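Local coordinates for protein dihydropteroate synthase (Burkholderia cenocepacia, PDB 2Y5S) that probably condenses para-aminobenzoate with 6-hydroxymethyl-7,8-dihydropterin diphosphate to form 7,8-dihydropteroate, the immediate precursor of folate derivatives, at residues P23-I28 against A267-H272; E68-G73 against S101-K106; N122-F127 against M146-E151. All coordinates share one frame; numbering follows the deposited sequence.

Interaction 1. Residues P23-I28 against A267-H272; sequences PLVMGI and AIVRVH. With 78H (7,8-dihydropteroate), chain P.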
loop_
_atom_site.group_PDB
_atom_site.type_symbol
_atom_site.label_atom_id
_atom_site.label_comp_id
_atom_site.label_asym_id
_atom_site.label_seq_id
_atom_site.Cartn_x
_atom_site.Cartn_y
_atom_site.Cartn_z
ATOM N N PRO B 23 -13.511 -3.869 2.896
ATOM C CA PRO B 23 -13.756 -3.035 1.740
ATOM C C PRO B 23 -13.864 -3.880 0.506
ATOM O O PRO B 23 -13.262 -4.964 0.430
ATOM C CB PRO B 23 -12.506 -2.145 1.665
ATOM C CG PRO B 23 -11.479 -2.848 2.435
ATOM C CD PRO B 23 -12.183 -3.627 3.486
ATOM N N LEU B 24 -14.644 -3.402 -0.442
ATOM C CA LEU B 24 -14.897 -4.131 -1.683
ATOM C C LEU B 24 -14.129 -3.533 -2.835
ATOM O O LEU B 24 -13.861 -2.337 -2.870
ATOM C CB LEU B 24 -16.406 -4.132 -2.007
ATOM C CG LEU B 24 -17.323 -4.812 -0.985
ATOM C CD1 LEU B 24 -18.768 -4.871 -1.558
ATOM C CD2 LEU B 24 -16.869 -6.201 -0.522
ATOM N N VAL B 25 -13.749 -4.390 -3.771
ATOM C CA VAL B 25 -13.006 -3.988 -4.951
ATOM C C VAL B 25 -13.921 -3.964 -6.213
ATOM O O VAL B 25 -14.534 -4.970 -6.605
ATOM C CB VAL B 25 -11.816 -4.919 -5.135
ATOM C CG1 VAL B 25 -11.089 -4.624 -6.440
ATOM C CG2 VAL B 25 -10.890 -4.806 -3.885
ATOM N N MET B 26 -14.029 -2.788 -6.814
ATOM C CA MET B 26 -14.795 -2.600 -8.053
ATOM C C MET B 26 -13.817 -2.556 -9.224
ATOM O O MET B 26 -13.023 -1.620 -9.336
ATOM C CB MET B 26 -15.580 -1.297 -7.994
ATOM C CG MET B 26 -16.156 -0.826 -9.339
ATOM S SD MET B 26 -17.052 0.753 -9.258
ATOM C CE MET B 26 -18.475 0.248 -8.293
ATOM N N GLY B 27 -13.872 -3.559 -10.100
ATOM C CA GLY B 27 -12.957 -3.628 -11.237
ATOM C C GLY B 27 -13.498 -2.806 -12.397
ATOM O O GLY B 27 -14.675 -2.900 -12.729
ATOM N N ILE B 28 -12.628 -2.033 -13.037
ATOM C CA ILE B 28 -13.039 -1.136 -14.096
ATOM C C ILE B 28 -13.056 -1.937 -15.393
ATOM O O ILE B 28 -12.025 -2.459 -15.821
ATOM C CB ILE B 28 -12.084 0.063 -14.240
ATOM C CG1 ILE B 28 -12.086 0.922 -12.966
ATOM C CG2 ILE B 28 -12.475 0.924 -15.468
ATOM C CD1 ILE B 28 -10.839 1.827 -12.850
ATOM N N ALA B 267 -15.390 2.421 1.588
ATOM C CA ALA B 267 -16.155 1.189 1.488
ATOM C C ALA B 267 -15.784 0.417 0.215
ATOM O O ALA B 267 -15.726 -0.817 0.221
ATOM C CB ALA B 267 -17.636 1.489 1.498
ATOM N N ILE B 268 -15.582 1.153 -0.874
ATOM C CA ILE B 268 -15.299 0.565 -2.181
ATOM C C ILE B 268 -14.139 1.297 -2.830
ATOM O O ILE B 268 -14.083 2.528 -2.806
ATOM C CB ILE B 268 -16.541 0.647 -3.123
ATOM C CG1 ILE B 268 -17.764 -0.024 -2.494
ATOM C CG2 ILE B 268 -16.222 0.040 -4.506
ATOM C CD1 ILE B 268 -19.061 0.189 -3.263
ATOM N N VAL B 269 -13.217 0.542 -3.438
ATOM C CA VAL B 269 -12.170 1.133 -4.236
ATOM C C VAL B 269 -12.322 0.648 -5.697
ATOM O O VAL B 269 -12.532 -0.548 -5.966
ATOM C CB VAL B 269 -10.754 0.861 -3.647
ATOM C CG1 VAL B 269 -10.544 1.644 -2.295
ATOM C CG2 VAL B 269 -10.487 -0.644 -3.437
ATOM N N ARG B 270 -12.271 1.608 -6.618
ATOM C CA ARG B 270 -12.493 1.388 -8.033
ATOM C C ARG B 270 -11.142 1.329 -8.707
ATOM O O ARG B 270 -10.398 2.297 -8.687
ATOM C CB ARG B 270 -13.328 2.541 -8.606
ATOM C CG ARG B 270 -13.687 2.442 -10.058
ATOM C CD ARG B 270 -14.647 3.591 -10.432
ATOM N NE ARG B 270 -15.019 3.505 -11.836
ATOM C CZ ARG B 270 -14.277 3.953 -12.847
ATOM N NH1 ARG B 270 -13.112 4.547 -12.620
ATOM N NH2 ARG B 270 -14.708 3.801 -14.102
ATOM N N VAL B 271 -10.808 0.192 -9.300
ATOM C CA VAL B 271 -9.445 -0.033 -9.764
ATOM C C VAL B 271 -9.362 -0.748 -11.102
ATOM O O VAL B 271 -10.285 -1.477 -11.510
ATOM C CB VAL B 271 -8.658 -0.843 -8.715
ATOM C CG1 VAL B 271 -8.746 -0.164 -7.334
ATOM C CG2 VAL B 271 -9.189 -2.303 -8.636
ATOM N N HIS B 272 -8.239 -0.533 -11.775
ATOM C CA HIS B 272 -7.899 -1.273 -12.984
ATOM C C HIS B 272 -7.222 -2.578 -12.623
ATOM O O HIS B 272 -7.478 -3.605 -13.237
ATOM C CB HIS B 272 -6.936 -0.462 -13.843
ATOM C CG HIS B 272 -7.540 0.779 -14.416
ATOM N ND1 HIS B 272 -7.395 2.014 -13.826
ATOM C CD2 HIS B 272 -8.283 0.973 -15.533
ATOM C CE1 HIS B 272 -8.032 2.918 -14.553
ATOM N NE2 HIS B 272 -8.575 2.312 -15.596
HETATM O O4 78H P . -13.183 8.407 -9.569
HETATM C C4 78H P . -14.213 7.991 -10.102
HETATM C C5 78H P . -14.319 7.836 -11.501
HETATM N N3 78H P . -15.327 7.680 -9.306
HETATM C C9 78H P . -15.549 7.373 -12.022
HETATM N N5 78H P . -13.260 8.074 -12.315
HETATM C C2 78H P . -16.547 7.240 -9.904
HETATM N N8 78H P . -15.714 7.193 -13.388
HETATM N N1 78H P . -16.608 7.089 -11.236
HETATM C C6 78H P . -13.379 7.961 -13.654
HETATM N N2 78H P . -17.626 6.982 -9.148
HETATM C C7 78H P . -14.711 7.668 -14.349
HETATM C C10 78H P . -12.183 8.155 -14.542
HETATM N N11 78H P . -11.983 9.582 -14.822
HETATM C C15 78H P . -10.774 10.102 -14.656
HETATM C C16 78H P . -10.597 11.271 -13.923
HETATM C C17 78H P . -9.681 9.434 -15.212
HETATM C C18 78H P . -9.324 11.788 -13.758
HETATM C C19 78H P . -8.404 9.954 -15.045
HETATM C C20 78H P . -8.229 11.132 -14.323
HETATM C C21 78H P . -6.817 11.689 -14.110
HETATM O O22 78H P . -6.702 12.550 -13.235
HETATM O O23 78H P . -5.852 11.171 -14.713
#

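Interaction 2. Residues E68-G73 against S101-K106; sequences ESTRPG and SIDTYK. With 78H (7,8-dihydropteroate), chain P.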
loop_
_atom_site.group_PDB
_atom_site.type_symbol
_atom_site.label_atom_id
_atom_site.label_comp_id
_atom_site.label_asym_id
_atom_site.label_seq_id
_atom_site.Cartn_x
_atom_site.Cartn_y
_atom_site.Cartn_z
ATOM N N GLU B 68 -18.225 4.919 -22.282
ATOM C CA GLU B 68 -17.669 6.225 -22.644
ATOM C C GLU B 68 -16.284 6.409 -22.033
ATOM O O GLU B 68 -15.807 5.561 -21.277
ATOM C CB GLU B 68 -18.606 7.331 -22.142
ATOM C CG GLU B 68 -18.266 8.749 -22.628
ATOM C CD GLU B 68 -19.407 9.731 -22.454
ATOM O OE1 GLU B 68 -20.562 9.289 -22.265
ATOM O OE2 GLU B 68 -19.144 10.950 -22.506
ATOM N N SER B 69 -15.627 7.503 -22.400
ATOM C CA SER B 69 -14.568 8.060 -21.575
ATOM C C SER B 69 -15.197 9.168 -20.702
ATOM O O SER B 69 -15.350 10.322 -21.127
ATOM C CB SER B 69 -13.418 8.573 -22.439
ATOM O OG SER B 69 -12.217 8.608 -21.685
ATOM N N THR B 70 -15.598 8.771 -19.492
ATOM C CA THR B 70 -16.190 9.654 -18.481
ATOM C C THR B 70 -15.087 10.358 -17.669
ATOM O O THR B 70 -15.131 10.384 -16.437
ATOM C CB THR B 70 -17.083 8.833 -17.497
ATOM O OG1 THR B 70 -16.489 7.548 -17.304
ATOM C CG2 THR B 70 -18.502 8.648 -18.017
ATOM N N ARG B 71 -14.093 10.909 -18.360
ATOM C CA ARG B 71 -13.007 11.658 -17.721
ATOM C C ARG B 71 -12.947 13.068 -18.313
ATOM O O ARG B 71 -13.492 13.306 -19.396
ATOM C CB ARG B 71 -11.665 10.941 -17.924
ATOM C CG ARG B 71 -11.144 10.945 -19.373
ATOM C CD ARG B 71 -9.797 10.238 -19.503
ATOM N NE ARG B 71 -9.884 8.816 -19.163
ATOM C CZ ARG B 71 -8.863 7.958 -19.215
ATOM N NH1 ARG B 71 -7.654 8.360 -19.601
ATOM N NH2 ARG B 71 -9.055 6.684 -18.881
ATOM N N PRO B 72 -12.284 14.006 -17.609
ATOM C CA PRO B 72 -12.056 15.334 -18.179
ATOM C C PRO B 72 -11.393 15.292 -19.563
ATOM O O PRO B 72 -10.523 14.452 -19.811
ATOM C CB PRO B 72 -11.121 15.989 -17.155
ATOM C CG PRO B 72 -11.471 15.345 -15.874
ATOM C CD PRO B 72 -11.775 13.916 -16.228
ATOM N N GLY B 73 -11.830 16.180 -20.456
ATOM C CA GLY B 73 -11.208 16.353 -21.771
ATOM C C GLY B 73 -11.358 15.217 -22.774
ATOM O O GLY B 73 -10.665 15.205 -23.794
ATOM N N SER B 101 -22.126 -2.302 -11.915
ATOM C CA SER B 101 -22.206 -0.864 -11.811
ATOM C C SER B 101 -22.109 -0.278 -13.217
ATOM O O SER B 101 -21.372 -0.805 -14.067
ATOM C CB SER B 101 -21.078 -0.328 -10.934
ATOM O OG SER B 101 -20.957 1.070 -11.057
ATOM N N ILE B 102 -22.850 0.802 -13.457
ATOM C CA ILE B 102 -22.846 1.454 -14.755
ATOM C C ILE B 102 -22.255 2.860 -14.627
ATOM O O ILE B 102 -22.801 3.690 -13.915
ATOM C CB ILE B 102 -24.259 1.584 -15.342
ATOM C CG1 ILE B 102 -25.006 0.249 -15.286
ATOM C CG2 ILE B 102 -24.169 2.106 -16.755
ATOM C CD1 ILE B 102 -24.411 -0.834 -16.193
ATOM N N ASP B 103 -21.146 3.096 -15.327
ATOM C CA ASP B 103 -20.456 4.387 -15.325
ATOM C C ASP B 103 -21.073 5.268 -16.406
ATOM O O ASP B 103 -20.650 5.258 -17.579
ATOM C CB ASP B 103 -18.956 4.177 -15.554
ATOM C CG ASP B 103 -18.142 5.491 -15.573
ATOM O OD1 ASP B 103 -18.601 6.554 -15.095
ATOM O OD2 ASP B 103 -16.995 5.425 -16.046
ATOM N N THR B 104 -22.115 5.990 -16.012
ATOM C CA THR B 104 -22.806 6.887 -16.921
ATOM C C THR B 104 -23.482 8.038 -16.201
ATOM O O THR B 104 -23.937 7.902 -15.066
ATOM C CB THR B 104 -23.902 6.169 -17.730
ATOM O OG1 THR B 104 -24.373 7.053 -18.759
ATOM C CG2 THR B 104 -25.053 5.741 -16.813
ATOM N N TYR B 105 -23.540 9.167 -16.902
ATOM C CA TYR B 105 -24.286 10.344 -16.469
ATOM C C TYR B 105 -25.503 10.623 -17.361
ATOM O O TYR B 105 -26.230 11.592 -17.119
ATOM C CB TYR B 105 -23.367 11.566 -16.464
ATOM C CG TYR B 105 -22.719 11.874 -17.797
ATOM C CD1 TYR B 105 -23.367 12.659 -18.746
ATOM C CD2 TYR B 105 -21.459 11.387 -18.102
ATOM C CE1 TYR B 105 -22.779 12.946 -19.959
ATOM C CE2 TYR B 105 -20.863 11.666 -19.324
ATOM C CZ TYR B 105 -21.534 12.447 -20.241
ATOM O OH TYR B 105 -20.961 12.735 -21.449
ATOM N N LYS B 106 -25.729 9.788 -18.377
ATOM C CA LYS B 106 -26.842 9.980 -19.299
ATOM C C LYS B 106 -28.086 9.285 -18.781
ATOM O O LYS B 106 -28.103 8.063 -18.664
ATOM C CB LYS B 106 -26.483 9.446 -20.685
ATOM C CG LYS B 106 -25.320 10.162 -21.328
ATOM C CD LYS B 106 -25.300 9.926 -22.827
ATOM C CE LYS B 106 -24.091 10.577 -23.499
ATOM N NZ LYS B 106 -22.831 10.141 -22.866
HETATM O O4 78H P . -13.183 8.407 -9.569
HETATM C C4 78H P . -14.213 7.991 -10.102
HETATM C C5 78H P . -14.319 7.836 -11.501
HETATM N N3 78H P . -15.327 7.680 -9.306
HETATM C C9 78H P . -15.549 7.373 -12.022
HETATM N N5 78H P . -13.260 8.074 -12.315
HETATM C C2 78H P . -16.547 7.240 -9.904
HETATM N N8 78H P . -15.714 7.193 -13.388
HETATM N N1 78H P . -16.608 7.089 -11.236
HETATM C C6 78H P . -13.379 7.961 -13.654
HETATM N N2 78H P . -17.626 6.982 -9.148
HETATM C C7 78H P . -14.711 7.668 -14.349
HETATM C C10 78H P . -12.183 8.155 -14.542
HETATM N N11 78H P . -11.983 9.582 -14.822
HETATM C C15 78H P . -10.774 10.102 -14.656
HETATM C C16 78H P . -10.597 11.271 -13.923
HETATM C C17 78H P . -9.681 9.434 -15.212
HETATM C C18 78H P . -9.324 11.788 -13.758
HETATM C C19 78H P . -8.404 9.954 -15.045
HETATM C C20 78H P . -8.229 11.132 -14.323
HETATM C C21 78H P . -6.817 11.689 -14.110
HETATM O O22 78H P . -6.702 12.550 -13.235
HETATM O O23 78H P . -5.852 11.171 -14.713
HETATM O O HOH W 1 -22.075 8.396 -19.971
HETATM O O HOH W 2 -18.387 5.430 -19.124
#

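Interaction 3. Residues N122-F127 against M146-E151; sequences NDIWGF and MHMLGE. With 78H (7,8-dihydropteroate), chain P; EDO (1,2-ethanediol), chain V.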
loop_
_atom_site.group_PDB
_atom_site.type_symbol
_atom_site.label_atom_id
_atom_site.label_comp_id
_atom_site.label_asym_id
_atom_site.label_seq_id
_atom_site.Cartn_x
_atom_site.Cartn_y
_atom_site.Cartn_z
ATOM N N ASN B 122 -23.417 4.710 -11.340
ATOM C CA ASN B 122 -22.266 5.430 -10.903
ATOM C C ASN B 122 -22.136 6.689 -11.763
ATOM O O ASN B 122 -21.741 6.592 -12.924
ATOM C CB ASN B 122 -21.036 4.530 -11.081
ATOM C CG ASN B 122 -19.747 5.248 -10.755
ATOM O OD1 ASN B 122 -19.752 6.163 -9.962
ATOM N ND2 ASN B 122 -18.639 4.838 -11.381
ATOM N N ASP B 123 -22.455 7.852 -11.190
ATOM C CA ASP B 123 -22.658 9.089 -11.971
ATOM C C ASP B 123 -21.683 10.223 -11.618
ATOM O O ASP B 123 -21.784 10.856 -10.571
ATOM C CB ASP B 123 -24.095 9.577 -11.814
ATOM C CG ASP B 123 -24.420 10.790 -12.695
ATOM O OD1 ASP B 123 -23.606 11.178 -13.560
ATOM O OD2 ASP B 123 -25.505 11.368 -12.499
ATOM N N ILE B 124 -20.764 10.493 -12.523
ATOM C CA ILE B 124 -19.811 11.572 -12.355
ATOM C C ILE B 124 -20.493 12.933 -12.188
ATOM O O ILE B 124 -19.914 13.823 -11.599
ATOM C CB ILE B 124 -18.750 11.631 -13.495
ATOM C CG1 ILE B 124 -19.397 11.785 -14.869
ATOM C CG2 ILE B 124 -17.867 10.362 -13.465
ATOM C CD1 ILE B 124 -18.474 12.454 -15.913
ATOM N N TRP B 125 -21.718 13.091 -12.691
ATOM C CA TRP B 125 -22.439 14.350 -12.534
ATOM C C TRP B 125 -23.354 14.407 -11.310
ATOM O O TRP B 125 -24.057 15.397 -11.125
ATOM C CB TRP B 125 -23.229 14.701 -13.813
ATOM C CG TRP B 125 -22.382 15.377 -14.837
ATOM C CD1 TRP B 125 -21.944 14.847 -15.995
ATOM C CD2 TRP B 125 -21.856 16.710 -14.781
ATOM N NE1 TRP B 125 -21.163 15.741 -16.665
ATOM C CE2 TRP B 125 -21.098 16.902 -15.943
ATOM C CE3 TRP B 125 -21.937 17.749 -13.846
ATOM C CZ2 TRP B 125 -20.435 18.106 -16.220
ATOM C CZ3 TRP B 125 -21.286 18.944 -14.117
ATOM C CH2 TRP B 125 -20.537 19.110 -15.294
ATOM N N GLY B 126 -23.348 13.360 -10.481
ATOM C CA GLY B 126 -24.045 13.390 -9.197
ATOM C C GLY B 126 -25.551 13.546 -9.359
ATOM O O GLY B 126 -26.216 14.167 -8.534
ATOM N N PHE B 127 -26.060 12.985 -10.449
ATOM C CA PHE B 127 -27.480 12.970 -10.793
ATOM C C PHE B 127 -28.016 14.349 -11.085
ATOM O O PHE B 127 -29.210 14.623 -10.901
ATOM C CB PHE B 127 -28.284 12.179 -9.730
ATOM C CG PHE B 127 -27.756 10.788 -9.552
ATOM C CD1 PHE B 127 -28.076 9.800 -10.461
ATOM C CD2 PHE B 127 -26.854 10.494 -8.548
ATOM C CE1 PHE B 127 -27.547 8.536 -10.343
ATOM C CE2 PHE B 127 -26.311 9.234 -8.430
ATOM C CZ PHE B 127 -26.653 8.250 -9.332
ATOM N N MET B 146 -21.050 11.265 -7.353
ATOM C CA MET B 146 -19.686 11.776 -7.292
ATOM C C MET B 146 -19.683 13.289 -7.302
ATOM O O MET B 146 -20.613 13.916 -7.837
ATOM C CB MET B 146 -18.892 11.274 -8.497
ATOM C CG MET B 146 -17.378 11.359 -8.347
ATOM S SD MET B 146 -16.522 11.057 -9.899
ATOM C CE MET B 146 -16.655 12.699 -10.648
ATOM N N HIS B 147 -18.624 13.870 -6.737
ATOM C CA HIS B 147 -18.363 15.298 -6.851
ATOM C C HIS B 147 -17.463 15.611 -8.049
ATOM O O HIS B 147 -16.361 15.072 -8.181
ATOM C CB HIS B 147 -17.689 15.837 -5.577
ATOM C CG HIS B 147 -17.299 17.279 -5.673
ATOM N ND1 HIS B 147 -16.110 17.698 -6.240
ATOM C CD2 HIS B 147 -17.948 18.402 -5.285
ATOM C CE1 HIS B 147 -16.056 19.015 -6.210
ATOM N NE2 HIS B 147 -17.150 19.467 -5.623
ATOM N N MET B 148 -17.946 16.503 -8.906
ATOM C CA MET B 148 -17.149 17.058 -9.976
ATOM C C MET B 148 -17.465 18.535 -9.997
ATOM O O MET B 148 -18.632 18.934 -9.868
ATOM C CB MET B 148 -17.468 16.386 -11.323
ATOM C CG MET B 148 -16.881 17.093 -12.545
ATOM S SD MET B 148 -17.168 16.272 -14.133
ATOM C CE MET B 148 -18.852 15.769 -13.892
ATOM N N LEU B 149 -16.438 19.363 -10.122
ATOM C CA LEU B 149 -16.663 20.795 -10.250
ATOM C C LEU B 149 -16.967 21.073 -11.723
ATOM O O LEU B 149 -16.169 20.749 -12.592
ATOM C CB LEU B 149 -15.434 21.583 -9.773
ATOM C CG LEU B 149 -15.671 22.932 -9.099
ATOM C CD1 LEU B 149 -16.588 22.770 -7.883
ATOM C CD2 LEU B 149 -14.345 23.537 -8.692
ATOM N N GLY B 150 -18.124 21.646 -12.007
ATOM C CA GLY B 150 -18.467 21.993 -13.386
ATOM C C GLY B 150 -19.927 22.341 -13.539
ATOM O O GLY B 150 -20.712 22.112 -12.628
ATOM N N GLU B 151 -20.295 22.924 -14.675
ATOM C CA GLU B 151 -21.701 23.193 -14.969
ATOM C C GLU B 151 -22.211 22.062 -15.865
ATOM O O GLU B 151 -21.683 21.857 -16.962
ATOM C CB GLU B 151 -21.878 24.559 -15.638
ATOM C CG GLU B 151 -23.278 25.162 -15.475
ATOM C CD GLU B 151 -23.794 25.115 -14.037
ATOM O OE1 GLU B 151 -23.054 24.671 -13.131
ATOM O OE2 GLU B 151 -24.952 25.518 -13.814
HETATM O O4 78H P . -13.183 8.407 -9.569
HETATM C C4 78H P . -14.213 7.991 -10.102
HETATM C C5 78H P . -14.319 7.836 -11.501
HETATM N N3 78H P . -15.327 7.680 -9.306
HETATM C C9 78H P . -15.549 7.373 -12.022
HETATM N N5 78H P . -13.260 8.074 -12.315
HETATM C C2 78H P . -16.547 7.240 -9.904
HETATM N N8 78H P . -15.714 7.193 -13.388
HETATM N N1 78H P . -16.608 7.089 -11.236
HETATM C C6 78H P . -13.379 7.961 -13.654
HETATM N N2 78H P . -17.626 6.982 -9.148
HETATM C C7 78H P . -14.711 7.668 -14.349
HETATM C C10 78H P . -12.183 8.155 -14.542
HETATM N N11 78H P . -11.983 9.582 -14.822
HETATM C C15 78H P . -10.774 10.102 -14.656
HETATM C C16 78H P . -10.597 11.271 -13.923
HETATM C C17 78H P . -9.681 9.434 -15.212
HETATM C C18 78H P . -9.324 11.788 -13.758
HETATM C C19 78H P . -8.404 9.954 -15.045
HETATM C C20 78H P . -8.229 11.132 -14.323
HETATM C C21 78H P . -6.817 11.689 -14.110
HETATM O O22 78H P . -6.702 12.550 -13.235
HETATM O O23 78H P . -5.852 11.171 -14.713
HETATM C C1 EDO V . -20.889 22.437 -7.680
HETATM O O1 EDO V . -19.960 23.147 -6.858
HETATM C C2 EDO V . -20.116 21.359 -8.422
HETATM O O2 EDO V . -20.158 21.628 -9.823
HETATM O O HOH W 3 -20.978 15.673 -9.807
#

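Interaction 1. Residues P23-I28 against A267-H272
In the parallel barrel sheet that carries the pterin pocket, strand 24-30 pairs with strand 268-271, Leu24 lying level with Ile268 and Met26 with Arg270. Five backbone hydrogen bonds join them: Leu24 N to Ala267 O, Val269 N to Leu24 O, Met26 N to Val269 O (2.8 Å), Val271 N to Met26 O, and Ile28 N to Val271 O, the most bent at 146°. On the sheet face of Val25 and Val271, Val25 CG1 meets Val271 CG2 at 3.7 Å, facing helix 274-291. Met26 and Arg270 share the other face. The Met26 thioether lies against the Arg270 aliphatic chain, SD 3.8 Å from CG, and sits at the guanidinium edge. Arg270 runs extended from CG to NE, which carries its guanidinium to the ligand: 7,8-dihydropteroate N8 covers one face, 3.6 Å from CZ, while Ile28 backs the opposite face, its CD1 3.6 Å from NH1. Asp64 holds NE by a salt bridge. The same Ile28 CD1 makes a CH-pi contact over the His272 ring, 3.5 Å from the centroid, and Ser233 binds His272 ND1. Pairing of the first and last strands of the parallel sheet is typical of a TIM barrel, with ligand-binding side chains at the C-terminal strand ends.

Interaction 2. Residues E68-G73 against S101-K106
Glu68 and Lys106 form the charged part of this contact, a salt bridge of 2.5 Å between OE1 and NZ, with the two side chains crossing at about a right angle. The Glu68 chain is extended, CG anti to the backbone N (chi1 -171°), and its carboxylate thereby reaches both Lys106 and Tyr105. A bend at the end of Lys106 (chi4 54°) turns NZ to the carboxylate. NZ has a second anionic partner in Glu82, whose OE1 lies close to Glu68 OE1; the lysine probably offsets the repulsion between the two acids.

Two hydroxyls donate to carboxylates. Tyr105 OH donates a hydrogen bond to Glu68 OE2 at 2.8 Å, on the syn side and 16° out of the carboxylate plane, with the ring turned steeply to the carboxylate. Thr70 OG1 donates to Asp103 OD2 at 2.5 Å, arriving from above the carboxylate plane rather than within it. The loop 68-73 follows strand 62-66, and Asp103 ends strand 100-103, so the contact ties together C-terminal ends of neighbouring strands of the TIM barrel, where the pterin site lies. Lys106 N donates to Thr104 OG1, forming an ST turn just before helix 107-115.

Water adds two bridges. Water 1 donates to Glu68 OE1 and Thr104 OG1, while lying over one face of the Tyr105 ring, toward its rim. Water 2 accepts from Glu68 N and probably donates to Asp103 O, 2.7 Å away.

Apolar contact is slight: Thr70 CG2 meets the Tyr105 edge, 4.0 Å from CD2. With the ligand, N8 of 7,8-dihydropteroate makes weak bonds to both Asp103 oxygens. Arg71 CB packs 3.4 Å from N11, and Pro72 CD touches the aminobenzoate ring at C16, 3.7 Å away, though this proline is poorly ordered.

Interaction 3. Residues N122-F127 against M146-E151
Met148 reaches from the 146-151 segment to the turn at Ile124 and Trp125. Its CB lies 3.6 Å from Ile124 O. With CG anti to the backbone N (chi1 168°), the chain runs out straight to SD, which stands over the six-membered ring of Trp125, 4.4 Å from its centroid, a Met-aromatic contact. The bend at chi3 (41°) lays CE over the five-membered ring, 3.3 Å from its centroid, as a CH-pi contact; CE is also 3.2 Å from Ile124 O, a tight fit. At the Trp125 ring edge, CZ3 meets Gly150 O at 3.5 Å. Met146 lies alongside Ile124, its CE on Ile124 CB, and its SD is 3.6 Å from N3 of 7,8-dihydropteroate. Asp123 organises the turn: its OD1 accepts from Trp125 N in an Asx turn, its OD2 from Phe127 N, and its O from Gly126 N and, weakly, from Met146 N. Asn122 ND2 donates to ligand N1 at 3.0 Å, and ligand N2 donates to Asn122 OD1, modelled very short and of doubtful length. Water 3 donates to the carbonyls of Ile124 and Met146. The chemistry divides: directional amide bonds at Asn122 can recognise the pterin edge, whereas the thioethers supply nonpolar, polarisable contacts to ligand and indole.

All three contacts reach the same parallel barrel sheet and converge on 7,8-dihydropteroate. Interaction 1 joins the first and last strands of the barrel sheet and encloses the other two along the chain; interactions 2 and 3 follow in series, their centres about 10 Å apart. Strands 100-103 and 120-123 are neighbours, with probable hydrogen bonds from Asn122 N to Ile102 O at 2.8 Å and from Thr104 N to Asn122 O at 3.2 Å. Between interactions 1 and 2, Arg270 NH2 faces Asp103 OD2 in a long, weak ion pair of 3.4 Å. Asp64 links Arg270, Ser101 and Asn122, while Asp193, Lys235 and Ser236 add further hydrogen bonds to the ligand.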